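Local atomic coordinates of MccF (Escherichia coli, PDB entry 4IIY), a protein that probably acts as a serine carboxypeptidase-like hydrolase of the S66 family that gives self-immunity to the antibiotic microcin C7. Residues T56-L70 against L168-D180. The protein carries 1 engineered substitution. Numbering follows the deposited sequence.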
ATOM      1  N   THR B  56      -5.578  -6.044 -22.991  1.00  7.51           N
ATOM      2  CA  THR B  56      -6.086  -6.277 -24.342  1.00  7.76           C
ATOM      3  C   THR B  56      -5.039  -6.983 -25.198  1.00  9.37           C
ATOM      4  O   THR B  56      -5.387  -7.612 -26.203  1.00 10.14           O
ATOM      5  CB  THR B  56      -6.576  -4.999 -25.053  1.00  7.47           C
ATOM      6  OG1 THR B  56      -5.490  -4.081 -25.244  1.00  8.44           O
ATOM      7  CG2 THR B  56      -7.715  -4.338 -24.275  1.00  8.71           C
ATOM      8  N   VAL B  57      -3.772  -6.880 -24.800  1.00  8.09           N
ATOM      9  CA  VAL B  57      -2.680  -7.625 -25.426  1.00  9.31           C
ATOM     10  C   VAL B  57      -2.341  -8.896 -24.641  1.00  8.92           C
ATOM     11  O   VAL B  57      -2.265  -9.991 -25.208  1.00 10.22           O
ATOM     12  CB  VAL B  57      -1.405  -6.751 -25.574  1.00  8.99           C
ATOM     13  CG1 VAL B  57      -0.229  -7.575 -26.103  1.00 12.65           C
ATOM     14  CG2 VAL B  57      -1.679  -5.558 -26.485  1.00 11.52           C
ATOM     15  N   THR B  58      -2.147  -8.770 -23.333  1.00  8.03           N
ATOM     16  CA  THR B  58      -1.651  -9.902 -22.561  1.00  8.74           C
ATOM     17  C   THR B  58      -2.707 -10.955 -22.218  1.00  7.96           C
ATOM     18  O   THR B  58      -2.352 -12.064 -21.841  1.00 10.13           O
ATOM     19  CB  THR B  58      -0.958  -9.444 -21.271  1.00 10.02           C
ATOM     20  OG1 THR B  58      -1.897  -8.735 -20.459  1.00 12.82           O
ATOM     21  CG2 THR B  58       0.241  -8.541 -21.583  1.00 12.59           C
ATOM     22  N   ALA B  59      -3.987 -10.602 -22.325  1.00  7.99           N
ATOM     23  CA  ALA B  59      -5.103 -11.537 -22.139  1.00  8.01           C
ATOM     24  C   ALA B  59      -6.060 -11.382 -23.313  1.00  7.38           C
ATOM     25  O   ALA B  59      -7.268 -11.230 -23.148  1.00  7.41           O
ATOM     26  CB  ALA B  59      -5.822 -11.290 -20.810  1.00  8.65           C
ATOM     27  N   LYS B  60      -5.500 -11.447 -24.515  1.00  8.28           N
ATOM     28  CA  LYS B  60      -6.254 -11.117 -25.719  1.00  8.39           C
ATOM     29  C   LYS B  60      -7.396 -12.093 -26.015  1.00  7.97           C
ATOM     30  O   LYS B  60      -8.434 -11.693 -26.530  1.00  7.95           O
ATOM     31  CB  LYS B  60      -5.315 -10.992 -26.918  1.00  8.66           C
ATOM     32  CG  LYS B  60      -5.970 -10.403 -28.157  1.00 10.45           C
ATOM     33  CD  LYS B  60      -4.962 -10.139 -29.280  1.00 13.47           C
ATOM     34  CE  LYS B  60      -5.624  -9.412 -30.445  1.00 15.10           C
ATOM     35  NZ  LYS B  60      -4.648  -9.024 -31.506  1.00 19.96           N
ATOM     36  N   ASN B  61      -7.224 -13.370 -25.688  1.00  7.39           N
ATOM     37  CA  ASN B  61      -8.314 -14.313 -25.923  1.00  7.85           C
ATOM     38  C   ASN B  61      -9.504 -14.001 -25.020  1.00  7.38           C
ATOM     39  O   ASN B  61     -10.647 -13.975 -25.471  1.00  7.82           O
ATOM     40  CB  ASN B  61      -7.844 -15.757 -25.740  1.00  9.23           C
ATOM     41  CG  ASN B  61      -6.656 -16.093 -26.622  1.00  8.88           C
ATOM     42  OD1 ASN B  61      -6.556 -15.651 -27.774  1.00 11.46           O
ATOM     43  ND2 ASN B  61      -5.732 -16.871 -26.076  1.00 11.26           N
ATOM     44  N   ARG B  62      -9.229 -13.744 -23.746  1.00  7.15           N
ATOM     45  CA  ARG B  62     -10.292 -13.410 -22.811  1.00  7.15           C
ATOM     46  C   ARG B  62     -10.948 -12.080 -23.194  1.00  6.77           C
ATOM     47  O   ARG B  62     -12.170 -11.919 -23.088  1.00  7.65           O
ATOM     48  CB  ARG B  62      -9.757 -13.359 -21.376  1.00  7.48           C
ATOM     49  CG  ARG B  62     -10.867 -13.243 -20.329  1.00  6.85           C
ATOM     50  CD  ARG B  62     -10.324 -13.349 -18.935  1.00  7.09           C
ATOM     51  NE  ARG B  62     -11.327 -13.354 -17.870  1.00  7.67           N
ATOM     52  CZ  ARG B  62     -11.655 -14.417 -17.138  1.00  6.65           C
ATOM     53  NH1 ARG B  62     -11.146 -15.620 -17.393  1.00  7.98           N
ATOM     54  NH2 ARG B  62     -12.508 -14.275 -16.134  1.00  7.53           N
ATOM     55  N   PHE B  63     -10.132 -11.124 -23.628  1.00  7.29           N
ATOM     56  CA  PHE B  63     -10.628  -9.838 -24.126  1.00  7.17           C
ATOM     57  C   PHE B  63     -11.619 -10.051 -25.278  1.00  7.96           C
ATOM     58  O   PHE B  63     -12.732  -9.522 -25.266  1.00  8.29           O
ATOM     59  CB  PHE B  63      -9.427  -8.976 -24.544  1.00  8.48           C
ATOM     60  CG  PHE B  63      -9.771  -7.738 -25.342  1.00  8.05           C
ATOM     61  CD1 PHE B  63     -10.703  -6.815 -24.894  1.00  8.50           C
ATOM     62  CD2 PHE B  63      -9.104  -7.476 -26.537  1.00  9.56           C
ATOM     63  CE1 PHE B  63     -10.992  -5.676 -25.639  1.00  8.69           C
ATOM     64  CE2 PHE B  63      -9.386  -6.331 -27.278  1.00 10.69           C
ATOM     65  CZ  PHE B  63     -10.332  -5.438 -26.826  1.00  9.39           C
ATOM     66  N   PHE B  64     -11.233 -10.849 -26.272  1.00  7.74           N
ATOM     67  CA  PHE B  64     -12.124 -11.117 -27.402  1.00  8.51           C
ATOM     68  C   PHE B  64     -13.413 -11.818 -26.965  1.00  7.60           C
ATOM     69  O   PHE B  64     -14.488 -11.534 -27.492  1.00  8.25           O
ATOM     70  CB  PHE B  64     -11.418 -11.946 -28.482  1.00  9.72           C
ATOM     71  CG  PHE B  64     -10.495 -11.146 -29.372  1.00 13.82           C
ATOM     72  CD1 PHE B  64     -10.333  -9.779 -29.201  1.00 17.67           C
ATOM     73  CD2 PHE B  64      -9.795 -11.772 -30.392  1.00 19.68           C
ATOM     74  CE1 PHE B  64      -9.484  -9.055 -30.032  1.00 15.98           C
ATOM     75  CE2 PHE B  64      -8.949 -11.054 -31.220  1.00 24.79           C
ATOM     76  CZ  PHE B  64      -8.797  -9.696 -31.041  1.00 19.97           C
ATOM     77  N   ARG B  65     -13.317 -12.734 -26.006  1.00  8.03           N
ATOM     78  CA  ARG B  65     -14.522 -13.383 -25.493  1.00  7.51           C
ATOM     79  C   ARG B  65     -15.458 -12.367 -24.812  1.00  7.95           C
ATOM     80  O   ARG B  65     -16.672 -12.422 -24.987  1.00  8.52           O
ATOM     81  CB  ARG B  65     -14.167 -14.541 -24.551  1.00  9.43           C
ATOM     82  CG  ARG B  65     -15.378 -15.284 -23.997  1.00 10.46           C
ATOM     83  CD  ARG B  65     -14.988 -16.593 -23.307  1.00 11.29           C
ATOM     84  NE  ARG B  65     -13.947 -16.397 -22.305  1.00 13.88           N
ATOM     85  CZ  ARG B  65     -12.690 -16.826 -22.418  1.00 12.69           C
ATOM     86  NH1 ARG B  65     -12.287 -17.488 -23.506  1.00 16.81           N
ATOM     87  NH2 ARG B  65     -11.830 -16.574 -21.440  1.00 12.02           N
ATOM     88  N   GLY B  66     -14.899 -11.443 -24.034  1.00  7.52           N
ATOM     89  CA  GLY B  66     -15.706 -10.419 -23.380  1.00  7.79           C
ATOM     90  C   GLY B  66     -16.357  -9.455 -24.363  1.00  8.04           C
ATOM     91  O   GLY B  66     -17.525  -9.081 -24.197  1.00  8.58           O
ATOM     92  N   VAL B  67     -15.605  -9.045 -25.376  1.00  8.23           N
ATOM     93  CA  VAL B  67     -16.151  -8.208 -26.446  1.00  9.35           C
ATOM     94  C   VAL B  67     -17.346  -8.895 -27.115  1.00  9.06           C
ATOM     95  O   VAL B  67     -18.421  -8.305 -27.267  1.00  9.86           O
ATOM     96  CB  VAL B  67     -15.065  -7.875 -27.483  1.00  8.60           C
ATOM     97  CG1 VAL B  67     -15.687  -7.330 -28.773  1.00 12.22           C
ATOM     98  CG2 VAL B  67     -14.047  -6.886 -26.889  1.00  9.73           C
ATOM     99  N   GLU B  68     -17.155 -10.151 -27.500  1.00  8.83           N
ATOM    100  CA  GLU B  68     -18.214 -10.903 -28.158  1.00 10.47           C
ATOM    101  C   GLU B  68     -19.424 -11.056 -27.247  1.00  8.29           C
ATOM    102  O   GLU B  68     -20.570 -10.967 -27.699  1.00 10.05           O
ATOM    103  CB  GLU B  68     -17.705 -12.276 -28.596  1.00 11.55           C
ATOM    104  CG  GLU B  68     -18.752 -13.106 -29.329  1.00 20.44           C
ATOM    105  CD  GLU B  68     -18.183 -14.378 -29.927  1.00 33.12           C
ATOM    106  OE1 GLU B  68     -18.973 -15.298 -30.229  1.00 41.08           O
ATOM    107  OE2 GLU B  68     -16.949 -14.455 -30.104  1.00 33.75           O
ATOM    108  N   PHE B  69     -19.180 -11.279 -25.959  1.00  8.81           N
ATOM    109  CA  PHE B  69     -20.268 -11.433 -25.003  1.00  8.81           C
ATOM    110  C   PHE B  69     -21.173 -10.196 -24.985  1.00  8.94           C
ATOM    111  O   PHE B  69     -22.399 -10.303 -25.088  1.00  9.81           O
ATOM    112  CB  PHE B  69     -19.723 -11.744 -23.600  1.00  9.75           C
ATOM    113  CG  PHE B  69     -20.798 -11.951 -22.570  1.00  8.39           C
ATOM    114  CD1 PHE B  69     -21.335 -13.208 -22.343  1.00  9.15           C
ATOM    115  CD2 PHE B  69     -21.278 -10.886 -21.825  1.00  8.73           C
ATOM    116  CE1 PHE B  69     -22.334 -13.393 -21.402  1.00  9.75           C
ATOM    117  CE2 PHE B  69     -22.272 -11.070 -20.881  1.00 10.38           C
ATOM    118  CZ  PHE B  69     -22.800 -12.326 -20.674  1.00 10.04           C
ATOM    119  N   LEU B  70     -20.579  -9.017 -24.860  1.00  8.40           N
ATOM    120  CA  LEU B  70     -21.382  -7.803 -24.815  1.00  8.93           C
ATOM    121  C   LEU B  70     -22.012  -7.460 -26.166  1.00  9.11           C
ATOM    122  O   LEU B  70     -23.138  -6.959 -26.213  1.00  9.85           O
ATOM    123  CB  LEU B  70     -20.582  -6.621 -24.262  1.00  9.69           C
ATOM    124  CG  LEU B  70     -20.195  -6.690 -22.782  1.00  9.35           C
ATOM    125  CD1 LEU B  70     -19.347  -5.472 -22.405  1.00 12.03           C
ATOM    126  CD2 LEU B  70     -21.420  -6.800 -21.887  1.00 11.95           C
ATOM    127  N   LEU B 168     -14.284  -5.269 -18.446  1.00  7.51           N
ATOM    128  CA  LEU B 168     -14.562  -6.056 -19.633  1.00  6.55           C
ATOM    129  C   LEU B 168     -13.864  -7.415 -19.645  1.00  6.03           C
ATOM    130  O   LEU B 168     -14.506  -8.447 -19.883  1.00  7.84           O
ATOM    131  CB  LEU B 168     -14.191  -5.235 -20.862  1.00  7.81           C
ATOM    132  CG  LEU B 168     -14.331  -5.913 -22.229  1.00 10.01           C
ATOM    133  CD1 LEU B 168     -15.760  -6.307 -22.502  1.00 12.34           C
ATOM    134  CD2 LEU B 168     -13.783  -4.994 -23.325  1.00 12.35           C
ATOM    135  N   ILE B 169     -12.567  -7.412 -19.381  1.00  6.39           N
ATOM    136  CA  ILE B 169     -11.767  -8.624 -19.524  1.00  6.91           C
ATOM    137  C   ILE B 169     -11.999  -9.641 -18.392  1.00  6.96           C
ATOM    138  O   ILE B 169     -12.444 -10.763 -18.649  1.00  6.77           O
ATOM    139  CB  ILE B 169     -10.270  -8.293 -19.775  1.00  6.39           C
ATOM    140  CG1 ILE B 169     -10.128  -7.484 -21.072  1.00  6.72           C
ATOM    141  CG2 ILE B 169      -9.432  -9.566 -19.809  1.00  7.54           C
ATOM    142  CD1 ILE B 169      -8.709  -7.007 -21.358  1.00  8.18           C
ATOM    143  N   PRO B 170     -11.732  -9.271 -17.131  1.00  6.57           N
ATOM    144  CA  PRO B 170     -11.932 -10.288 -16.091  1.00  7.60           C
ATOM    145  C   PRO B 170     -13.404 -10.645 -15.908  1.00  7.48           C
ATOM    146  O   PRO B 170     -13.723 -11.804 -15.668  1.00  8.63           O
ATOM    147  CB  PRO B 170     -11.372  -9.621 -14.825  1.00  7.77           C
ATOM    148  CG  PRO B 170     -11.462  -8.155 -15.094  1.00  7.99           C
ATOM    149  CD  PRO B 170     -11.209  -8.010 -16.579  1.00  7.56           C
ATOM    150  N   SER B 171     -14.300  -9.674 -16.023  1.00  7.14           N
ATOM    151  CA  SER B 171     -15.688  -9.946 -15.669  1.00  7.30           C
ATOM    152  C   SER B 171     -16.494 -10.561 -16.807  1.00  7.59           C
ATOM    153  O   SER B 171     -17.199 -11.551 -16.621  1.00  8.84           O
ATOM    154  CB  SER B 171     -16.382  -8.673 -15.179  1.00  8.46           C
ATOM    155  OG  SER B 171     -15.639  -8.030 -14.157  1.00  8.71           O
ATOM    156  N   PHE B 172     -16.422  -9.953 -17.984  1.00  7.35           N
ATOM    157  CA  PHE B 172     -17.232 -10.430 -19.103  1.00  7.45           C
ATOM    158  C   PHE B 172     -16.520 -11.448 -19.987  1.00  7.36           C
ATOM    159  O   PHE B 172     -17.156 -12.055 -20.839  1.00  8.44           O
ATOM    160  CB  PHE B 172     -17.835  -9.267 -19.903  1.00  9.26           C
ATOM    161  CG  PHE B 172     -18.885  -8.513 -19.139  1.00  7.69           C
ATOM    162  CD1 PHE B 172     -19.983  -9.182 -18.628  1.00  8.71           C
ATOM    163  CD2 PHE B 172     -18.766  -7.154 -18.898  1.00  9.07           C
ATOM    164  CE1 PHE B 172     -20.955  -8.500 -17.896  1.00  9.65           C
ATOM    165  CE2 PHE B 172     -19.735  -6.474 -18.187  1.00 10.91           C
ATOM    166  CZ  PHE B 172     -20.825  -7.149 -17.686  1.00 10.76           C
ATOM    167  N   GLY B 173     -15.221 -11.650 -19.769  1.00  7.66           N
ATOM    168  CA  GLY B 173     -14.501 -12.735 -20.410  1.00  8.11           C
ATOM    169  C   GLY B 173     -14.513 -14.034 -19.612  1.00  7.82           C
ATOM    170  O   GLY B 173     -13.972 -15.047 -20.054  1.00  9.35           O
ATOM    171  N   GLU B 174     -15.122 -14.007 -18.430  1.00  7.92           N
ATOM    172  CA  GLU B 174     -15.331 -15.211 -17.630  1.00  8.20           C
ATOM    173  C   GLU B 174     -16.199 -16.214 -18.396  1.00  8.61           C
ATOM    174  O   GLU B 174     -17.198 -15.839 -19.021  1.00  8.70           O
ATOM    175  CB  GLU B 174     -15.992 -14.820 -16.300  1.00  8.12           C
ATOM    176  CG  GLU B 174     -16.406 -15.971 -15.375  1.00  8.68           C
ATOM    177  CD  GLU B 174     -15.235 -16.738 -14.766  1.00  8.70           C
ATOM    178  OE1 GLU B 174     -14.062 -16.407 -15.045  1.00  8.31           O
ATOM    179  OE2 GLU B 174     -15.501 -17.676 -13.980  1.00  9.52           O
ATOM    180  N   HIS B 175     -15.824 -17.493 -18.350  1.00  8.37           N
ATOM    181  CA  HIS B 175     -16.646 -18.531 -18.976  1.00  9.96           C
ATOM    182  C   HIS B 175     -17.980 -18.695 -18.243  1.00  9.61           C
ATOM    183  O   HIS B 175     -18.072 -18.444 -17.041  1.00 10.59           O
ATOM    184  CB  HIS B 175     -15.910 -19.875 -18.991  1.00 10.39           C
ATOM    185  CG  HIS B 175     -14.776 -19.945 -19.968  1.00  9.73           C
ATOM    186  ND1 HIS B 175     -14.936 -20.410 -21.256  1.00 12.52           N
ATOM    187  CD2 HIS B 175     -13.465 -19.632 -19.840  1.00 10.65           C
ATOM    188  CE1 HIS B 175     -13.773 -20.365 -21.884  1.00 12.17           C
ATOM    189  NE2 HIS B 175     -12.862 -19.905 -21.044  1.00 11.43           N
ATOM    190  N   PRO B 176     -19.027 -19.132 -18.960  1.00 11.31           N
ATOM    191  CA  PRO B 176     -20.239 -19.594 -18.271  1.00 12.20           C
ATOM    192  C   PRO B 176     -19.840 -20.674 -17.279  1.00 13.82           C
ATOM    193  O   PRO B 176     -18.843 -21.354 -17.508  1.00 13.95           O
ATOM    194  CB  PRO B 176     -21.075 -20.188 -19.406  1.00 17.22           C
ATOM    195  CG  PRO B 176     -20.634 -19.439 -20.618  1.00 15.84           C
ATOM    196  CD  PRO B 176     -19.159 -19.203 -20.426  1.00 14.21           C
ATOM    197  N   PRO B 177     -20.609 -20.858 -16.198  1.00 12.32           N
ATOM    198  CA  PRO B 177     -21.918 -20.245 -15.948  1.00 13.30           C
ATOM    199  C   PRO B 177     -21.871 -18.898 -15.234  1.00 11.62           C
ATOM    200  O   PRO B 177     -22.852 -18.159 -15.257  1.00 13.85           O
ATOM    201  CB  PRO B 177     -22.597 -21.273 -15.035  1.00 15.64           C
ATOM    202  CG  PRO B 177     -21.469 -21.867 -14.270  1.00 16.11           C
ATOM    203  CD  PRO B 177     -20.301 -21.921 -15.223  1.00 14.90           C
ATOM    204  N   LEU B 178     -20.750 -18.571 -14.613  1.00 10.25           N
ATOM    205  CA  LEU B 178     -20.742 -17.443 -13.690  1.00 10.02           C
ATOM    206  C   LEU B 178     -20.923 -16.093 -14.377  1.00  9.60           C
ATOM    207  O   LEU B 178     -21.480 -15.168 -13.786  1.00  9.72           O
ATOM    208  CB  LEU B 178     -19.496 -17.476 -12.798  1.00 11.72           C
ATOM    209  CG  LEU B 178     -19.364 -18.772 -11.988  1.00 11.23           C
ATOM    210  CD1 LEU B 178     -18.121 -18.741 -11.097  1.00 13.72           C
ATOM    211  CD2 LEU B 178     -20.613 -19.018 -11.158  1.00 13.47           C
ATOM    212  N   VAL B 179     -20.476 -15.976 -15.623  1.00  8.77           N
ATOM    213  CA  VAL B 179     -20.576 -14.698 -16.318  1.00  8.88           C
ATOM    214  C   VAL B 179     -22.028 -14.257 -16.465  1.00  8.42           C
ATOM    215  O   VAL B 179     -22.313 -13.068 -16.468  1.00  8.72           O
ATOM    216  CB  VAL B 179     -19.858 -14.725 -17.687  1.00  8.78           C
ATOM    217  CG1 VAL B 179     -20.552 -15.671 -18.674  1.00 10.09           C
ATOM    218  CG2 VAL B 179     -19.753 -13.326 -18.268  1.00  9.31           C
ATOM    219  N   ASP B 180     -22.949 -15.210 -16.572  1.00  9.06           N
ATOM    220  CA  ASP B 180     -24.356 -14.863 -16.753  1.00  8.88           C
ATOM    221  C   ASP B 180     -24.929 -14.189 -15.512  1.00  8.31           C
ATOM    222  O   ASP B 180     -25.778 -13.302 -15.612  1.00  9.53           O
ATOM    223  CB  ASP B 180     -25.161 -16.103 -17.147  1.00 11.69           C
ATOM    224  CG  ASP B 180     -24.665 -16.714 -18.446  1.00 15.55           C
ATOM    225  OD1 ASP B 180     -24.479 -15.949 -19.416  1.00 15.19           O
ATOM    226  OD2 ASP B 180     -24.441 -17.946 -18.487  1.00 21.44           O
TER
HETATM  227  O   HOH W   1     -10.766 -17.129 -14.689  1.00 10.69           O
HETATM  228  O   HOH W   2     -10.195 -18.954 -20.634  1.00 14.82           O
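Gly66 of helix 60-70 meets Gly173, just past the short, weakly bonded helix 168-172, in a close helix-helix crossing, the axes 8.0 Å apart at 69°. The bare glycines permit this approach, since a CB on either would clash. Helix 168-172 follows strand 162-164, and Leu168 and Ile169 make backbone hydrogen bonds to Ser115 and Thr116, at the end of strand 110-115. Gly66 CA also makes a CA-H...O contact with Phe172 O.

The apolar part runs along the helix. Leu168 is a knob among Phe63, Gly66, Val67 and Leu70. Leu70 CD2 sits over the Phe172 face, 4.0 Å from the ring centroid. Val179 CG2 makes a CH-pi contact over one face of the Phe69 ring.

The polar contacts come from Arg62 and Arg65. Arg62 is extended, with CG anti to the backbone N (chi1 -170°), which carries its guanidinium past Ile169 to Pro170. Arg62 NH2 gives Pro170 O a nearly straight bond of 2.8 Å in the guanidinium plane. NE bonds Ile169 O from above the carbonyl plane. NH2 also forms a salt bridge with Glu174 OE1, on the anti lone pair; Lys222 pairs with the other oxygen, OE2. Replacing Arg62 by a leucine would probably leave the carbonyls of Ile169 and Pro170 without these donors and Glu174 OE1 without its charged mate. Pro170 itself touches the bound glutamylsulfamoyl inosine.

The Arg65 guanidinium lies on the His175 ring, planes 27° apart. It holds Gly173 O side-on, at 2.6 Å from Arg65 NE and 3.0 Å from Arg65 NH2.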